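Local structure of alkyl hydroperoxide reductase AhpD (Legionella pneumophila, 5DIK) at residues 73-87 with 108-120. The protein probably reduces alkyl hydroperoxides as a hexameric, all-helical member of the carboxymuconolactone decarboxylase family, and may take part in the antioxidative response of the bacterium. Sequence-based numbering, arbitrary orientation.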
loop_
_atom_site.group_PDB
_atom_site.type_symbol
_atom_site.label_atom_id
_atom_site.label_comp_id
_atom_site.label_asym_id
_atom_site.label_seq_id
_atom_site.Cartn_x
_atom_site.Cartn_y
_atom_site.Cartn_z
ATOM N N ILE A 73 3.774 -13.076 7.655
ATOM C CA ILE A 73 3.035 -13.414 8.896
ATOM C C ILE A 73 3.462 -14.819 9.390
ATOM O O ILE A 73 3.742 -15.016 10.586
ATOM C CB ILE A 73 1.509 -13.307 8.693
ATOM C CG1 ILE A 73 1.120 -11.828 8.624
ATOM C CG2 ILE A 73 0.738 -13.951 9.858
ATOM C CD1 ILE A 73 -0.296 -11.600 8.126
ATOM N N GLY A 74 3.552 -15.754 8.460
ATOM C CA GLY A 74 3.973 -17.110 8.768
ATOM C C GLY A 74 5.372 -17.185 9.345
ATOM O O GLY A 74 5.581 -17.759 10.413
ATOM N N PHE A 75 6.337 -16.589 8.652
ATOM C CA PHE A 75 7.705 -16.613 9.126
ATOM C C PHE A 75 7.908 -15.916 10.448
ATOM O O PHE A 75 8.601 -16.456 11.320
ATOM C CB PHE A 75 8.701 -16.053 8.093
ATOM C CG PHE A 75 8.982 -16.994 6.948
ATOM C CD1 PHE A 75 9.713 -18.175 7.146
ATOM C CD2 PHE A 75 8.565 -16.694 5.657
ATOM C CE1 PHE A 75 9.970 -19.058 6.088
ATOM C CE2 PHE A 75 8.813 -17.572 4.598
ATOM C CZ PHE A 75 9.540 -18.749 4.808
ATOM N N HIS A 76 7.346 -14.707 10.607
ATOM C CA HIS A 76 7.528 -13.984 11.852
ATOM C C HIS A 76 6.790 -14.626 13.040
ATOM O O HIS A 76 7.285 -14.547 14.162
ATOM C CB HIS A 76 7.200 -12.497 11.674
ATOM C CG HIS A 76 8.142 -11.831 10.725
ATOM N ND1 HIS A 76 9.509 -11.821 10.927
ATOM C CD2 HIS A 76 7.938 -11.252 9.526
ATOM C CE1 HIS A 76 10.106 -11.229 9.910
ATOM N NE2 HIS A 76 9.175 -10.856 9.051
ATOM N N SER A 77 5.659 -15.286 12.782
ATOM C CA SER A 77 4.969 -16.115 13.805
ATOM C C SER A 77 5.858 -17.217 14.352
ATOM O O SER A 77 5.965 -17.436 15.559
ATOM C CB SER A 77 3.747 -16.793 13.189
ATOM O OG SER A 77 2.704 -15.876 13.221
ATOM N N GLN A 78 6.479 -17.920 13.428
ATOM C CA GLN A 78 7.376 -19.016 13.748
ATOM C C GLN A 78 8.556 -18.540 14.597
ATOM O O GLN A 78 8.899 -19.143 15.623
ATOM C CB GLN A 78 7.821 -19.654 12.439
ATOM C CG GLN A 78 8.682 -20.869 12.552
ATOM C CD GLN A 78 8.965 -21.453 11.182
ATOM O OE1 GLN A 78 9.340 -20.738 10.249
ATOM N NE2 GLN A 78 8.765 -22.762 11.045
ATOM N N THR A 79 9.158 -17.427 14.194
ATOM C CA THR A 79 10.232 -16.832 14.969
ATOM C C THR A 79 9.750 -16.370 16.369
ATOM O O THR A 79 10.467 -16.529 17.346
ATOM C CB THR A 79 10.858 -15.662 14.177
ATOM O OG1 THR A 79 11.312 -16.163 12.927
ATOM C CG2 THR A 79 12.023 -15.075 14.893
ATOM N N LEU A 80 8.564 -15.768 16.461
ATOM C CA LEU A 80 8.053 -15.320 17.762
ATOM C C LEU A 80 7.910 -16.506 18.740
ATOM O O LEU A 80 8.233 -16.385 19.922
ATOM C CB LEU A 80 6.716 -14.633 17.632
ATOM C CG LEU A 80 6.743 -13.202 17.099
ATOM C CD1 LEU A 80 5.301 -12.760 16.936
ATOM C CD2 LEU A 80 7.489 -12.248 17.999
ATOM N N VAL A 81 7.434 -17.633 18.229
ATOM C CA VAL A 81 7.360 -18.850 19.053
ATOM C C VAL A 81 8.763 -19.268 19.500
ATOM O O VAL A 81 9.012 -19.502 20.689
ATOM C CB VAL A 81 6.672 -19.982 18.303
ATOM C CG1 VAL A 81 6.811 -21.310 19.060
ATOM C CG2 VAL A 81 5.215 -19.623 18.093
ATOM N N LYS A 82 9.699 -19.298 18.566
ATOM C CA LYS A 82 11.095 -19.583 18.909
ATOM C C LYS A 82 11.682 -18.636 19.957
ATOM O O LYS A 82 12.436 -19.065 20.822
ATOM C CB LYS A 82 11.961 -19.573 17.656
ATOM C CG LYS A 82 13.376 -20.060 17.903
ATOM C CD LYS A 82 14.223 -19.952 16.651
ATOM C CE LYS A 82 15.633 -20.453 16.926
ATOM N NZ LYS A 82 16.446 -20.483 15.677
ATOM N N LEU A 83 11.341 -17.351 19.888
ATOM C CA LEU A 83 11.847 -16.360 20.836
ATOM C C LEU A 83 11.017 -16.269 22.129
ATOM O O LEU A 83 11.222 -15.367 22.914
ATOM C CB LEU A 83 11.921 -14.987 20.169
ATOM C CG LEU A 83 12.957 -14.855 19.059
ATOM C CD1 LEU A 83 12.835 -13.512 18.365
ATOM C CD2 LEU A 83 14.360 -15.040 19.612
ATOM N N GLN A 84 10.077 -17.193 22.308
ATOM C CA GLN A 84 9.226 -17.286 23.487
ATOM C C GLN A 84 8.386 -16.033 23.772
ATOM O O GLN A 84 8.122 -15.674 24.921
ATOM C CB GLN A 84 10.065 -17.718 24.718
ATOM C CG GLN A 84 10.839 -19.008 24.485
ATOM C CD GLN A 84 11.719 -19.379 25.669
ATOM O OE1 GLN A 84 11.664 -18.753 26.727
ATOM N NE2 GLN A 84 12.543 -20.383 25.489
ATOM N N ALA A 85 7.911 -15.398 22.711
ATOM C CA ALA A 85 6.908 -14.349 22.860
ATOM C C ALA A 85 5.634 -14.955 23.426
ATOM O O ALA A 85 5.259 -16.062 23.062
ATOM C CB ALA A 85 6.614 -13.707 21.500
ATOM N N THR A 86 4.955 -14.231 24.294
ATOM C CA THR A 86 3.684 -14.715 24.829
ATOM C C THR A 86 2.540 -14.324 23.894
ATOM O O THR A 86 2.635 -13.395 23.073
ATOM C CB THR A 86 3.398 -14.158 26.230
ATOM O OG1 THR A 86 3.177 -12.742 26.141
ATOM C CG2 THR A 86 4.570 -14.441 27.182
ATOM N N ARG A 87 1.461 -15.068 24.032
ATOM C CA ARG A 87 0.212 -14.771 23.363
ATOM C C ARG A 87 -0.239 -13.323 23.611
ATOM O O ARG A 87 -0.666 -12.630 22.684
ATOM C CB ARG A 87 -0.841 -15.761 23.889
ATOM C CG ARG A 87 -2.131 -15.734 23.122
ATOM C CD ARG A 87 -3.119 -16.672 23.781
ATOM N NE ARG A 87 -4.372 -16.659 23.066
ATOM C CZ ARG A 87 -4.644 -17.405 22.019
ATOM N NH1 ARG A 87 -3.756 -18.272 21.545
ATOM N NH2 ARG A 87 -5.841 -17.320 21.466
ATOM N N TYR A 108 -6.032 -9.373 8.860
ATOM C CA TYR A 108 -4.727 -9.998 8.936
ATOM C C TYR A 108 -4.265 -10.290 10.359
ATOM O O TYR A 108 -3.407 -11.166 10.573
ATOM C CB TYR A 108 -3.684 -9.189 8.105
ATOM C CG TYR A 108 -3.967 -9.412 6.647
ATOM C CD1 TYR A 108 -3.462 -10.515 5.984
ATOM C CD2 TYR A 108 -4.821 -8.548 5.948
ATOM C CE1 TYR A 108 -3.757 -10.755 4.664
ATOM C CE2 TYR A 108 -5.148 -8.797 4.633
ATOM C CZ TYR A 108 -4.614 -9.886 3.988
ATOM O OH TYR A 108 -4.925 -10.110 2.661
ATOM N N ALA A 109 -4.805 -9.574 11.341
ATOM C CA ALA A 109 -4.490 -9.910 12.732
ATOM C C ALA A 109 -5.049 -11.296 13.030
ATOM O O ALA A 109 -4.424 -12.078 13.748
ATOM C CB ALA A 109 -5.057 -8.869 13.675
ATOM N N ALA A 110 -6.228 -11.585 12.485
ATOM C CA ALA A 110 -6.808 -12.917 12.604
ATOM C C ALA A 110 -5.896 -13.973 12.018
ATOM O O ALA A 110 -5.660 -15.006 12.640
ATOM C CB ALA A 110 -8.182 -12.975 11.958
ATOM N N GLU A 111 -5.327 -13.707 10.848
ATOM C CA GLU A 111 -4.344 -14.604 10.246
ATOM C C GLU A 111 -3.113 -14.772 11.120
ATOM O O GLU A 111 -2.588 -15.888 11.258
ATOM C CB GLU A 111 -3.893 -14.092 8.857
ATOM C CG GLU A 111 -4.976 -14.142 7.807
ATOM C CD GLU A 111 -4.443 -14.384 6.393
ATOM O OE1 GLU A 111 -3.194 -14.494 6.174
ATOM O OE2 GLU A 111 -5.291 -14.476 5.475
ATOM N N ALA A 112 -2.618 -13.675 11.709
ATOM C CA ALA A 112 -1.459 -13.779 12.581
ATOM C C ALA A 112 -1.719 -14.688 13.827
ATOM O O ALA A 112 -0.840 -15.411 14.273
ATOM C CB ALA A 112 -1.009 -12.409 13.035
ATOM N N LEU A 113 -2.898 -14.568 14.411
ATOM C CA LEU A 113 -3.223 -15.370 15.596
ATOM C C LEU A 113 -3.287 -16.848 15.174
ATOM O O LEU A 113 -2.757 -17.700 15.865
ATOM C CB LEU A 113 -4.539 -14.944 16.203
ATOM C CG LEU A 113 -4.917 -15.714 17.479
ATOM C CD1 LEU A 113 -3.844 -15.571 18.548
ATOM C CD2 LEU A 113 -6.244 -15.235 18.006
ATOM N N GLU A 114 -3.905 -17.127 14.035
ATOM C CA GLU A 114 -3.946 -18.488 13.488
ATOM C C GLU A 114 -2.545 -19.061 13.287
ATOM O O GLU A 114 -2.275 -20.189 13.706
ATOM C CB GLU A 114 -4.745 -18.544 12.176
ATOM C CG GLU A 114 -4.831 -19.930 11.548
ATOM C CD GLU A 114 -5.491 -19.926 10.175
ATOM O OE1 GLU A 114 -6.317 -19.040 9.895
ATOM O OE2 GLU A 114 -5.192 -20.824 9.365
ATOM N N ALA A 115 -1.642 -18.272 12.699
ATOM C CA ALA A 115 -0.257 -18.686 12.493
ATOM C C ALA A 115 0.493 -18.955 13.791
ATOM O O ALA A 115 1.168 -19.981 13.923
ATOM C CB ALA A 115 0.514 -17.652 11.657
ATOM N N PHE A 116 0.374 -18.040 14.741
ATOM C CA PHE A 116 0.989 -18.203 16.037
ATOM C C PHE A 116 0.511 -19.479 16.738
ATOM O O PHE A 116 1.317 -20.206 17.309
ATOM C CB PHE A 116 0.695 -16.978 16.909
ATOM C CG PHE A 116 1.419 -16.968 18.212
ATOM C CD1 PHE A 116 2.754 -16.595 18.282
ATOM C CD2 PHE A 116 0.753 -17.312 19.384
ATOM C CE1 PHE A 116 3.418 -16.562 19.495
ATOM C CE2 PHE A 116 1.424 -17.315 20.605
ATOM C CZ PHE A 116 2.749 -16.931 20.662
ATOM N N GLU A 117 -0.785 -19.743 16.671
ATOM C CA GLU A 117 -1.345 -20.948 17.291
ATOM C C GLU A 117 -0.842 -22.197 16.581
ATOM O O GLU A 117 -0.508 -23.190 17.243
ATOM C CB GLU A 117 -2.879 -20.910 17.305
ATOM C CG GLU A 117 -3.453 -19.921 18.316
ATOM C CD GLU A 117 -4.963 -20.051 18.540
ATOM O OE1 GLU A 117 -5.461 -19.408 19.482
ATOM O OE2 GLU A 117 -5.660 -20.761 17.773
ATOM N N GLU A 118 -0.792 -22.160 15.243
ATOM C CA GLU A 118 -0.252 -23.265 14.440
ATOM C C GLU A 118 1.190 -23.606 14.794
ATOM O O GLU A 118 1.522 -24.782 14.989
ATOM C CB GLU A 118 -0.368 -22.973 12.942
ATOM C CG GLU A 118 0.260 -24.053 12.075
ATOM C CD GLU A 118 0.149 -23.813 10.589
ATOM O OE1 GLU A 118 -0.721 -23.002 10.126
ATOM O OE2 GLU A 118 0.938 -24.455 9.863
ATOM N N PHE A 119 2.061 -22.607 14.924
ATOM C CA PHE A 119 3.455 -22.899 15.239
ATOM C C PHE A 119 3.713 -23.133 16.723
ATOM O O PHE A 119 4.798 -23.559 17.089
ATOM C CB PHE A 119 4.378 -21.782 14.728
ATOM C CG PHE A 119 4.469 -21.739 13.235
ATOM C CD1 PHE A 119 5.048 -22.786 12.540
ATOM C CD2 PHE A 119 3.958 -20.665 12.533
ATOM C CE1 PHE A 119 5.127 -22.764 11.162
ATOM C CE2 PHE A 119 4.040 -20.620 11.154
ATOM C CZ PHE A 119 4.628 -21.665 10.462
ATOM N N SER A 120 2.738 -22.808 17.565
ATOM C CA SER A 120 2.796 -23.071 19.015
ATOM C C SER A 120 2.469 -24.550 19.314
ATOM O O SER A 120 2.781 -25.026 20.386
ATOM C CB SER A 120 1.841 -22.164 19.776
ATOM O OG SER A 120 2.265 -20.802 19.717
#
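Knobs-into-holes packing joins helix 70-82, at whose N-terminal end lies the Cys69-Cys72 disulfide of this AhpD-like fold, to the C-terminal helix 102-120; the axes of segments 73-82 and 108-120 cross at -48°, 8.5 Å apart at closest approach. At Ala112 the fit is close: Ile73 CG2 lies 3.5 Å from Ala112 CA, while its CD1 meets the edge of the Tyr108 ring. One turn on, Ser77 sits among Ala112, Ala115, Phe116 and Phe119. Its OG turns back beside its own backbone N (chi1 -83°) and bonds Ile73 O at 3.0 Å, so the hydroxyl is satisfied within its helix while resting against the Ala115 methyl.

Two rings return the interlock. Phe119 receives Gln78 CB over the centre of one face, a CH-pi contact of 3.9 Å from CB to the ring centroid. Phe116 wedges between Leu80, Val81 and the loop before helix 87-99, with Ala85 O at its edge, 3.6 Å from CZ.

Beyond this ring, Arg87 NH1 and NH2 both grip Glu117 OE1, each at 2.9 Å, with Leu113 CD1 over one guanidinium face. Arg87 NE also pairs with Glu30, and Glu117 OE2 with Lys26, both of a second subunit; the apolar seam thus ends in a chain of alternating charges that links the start of helix 87-99 and helix 102-120 to that subunit.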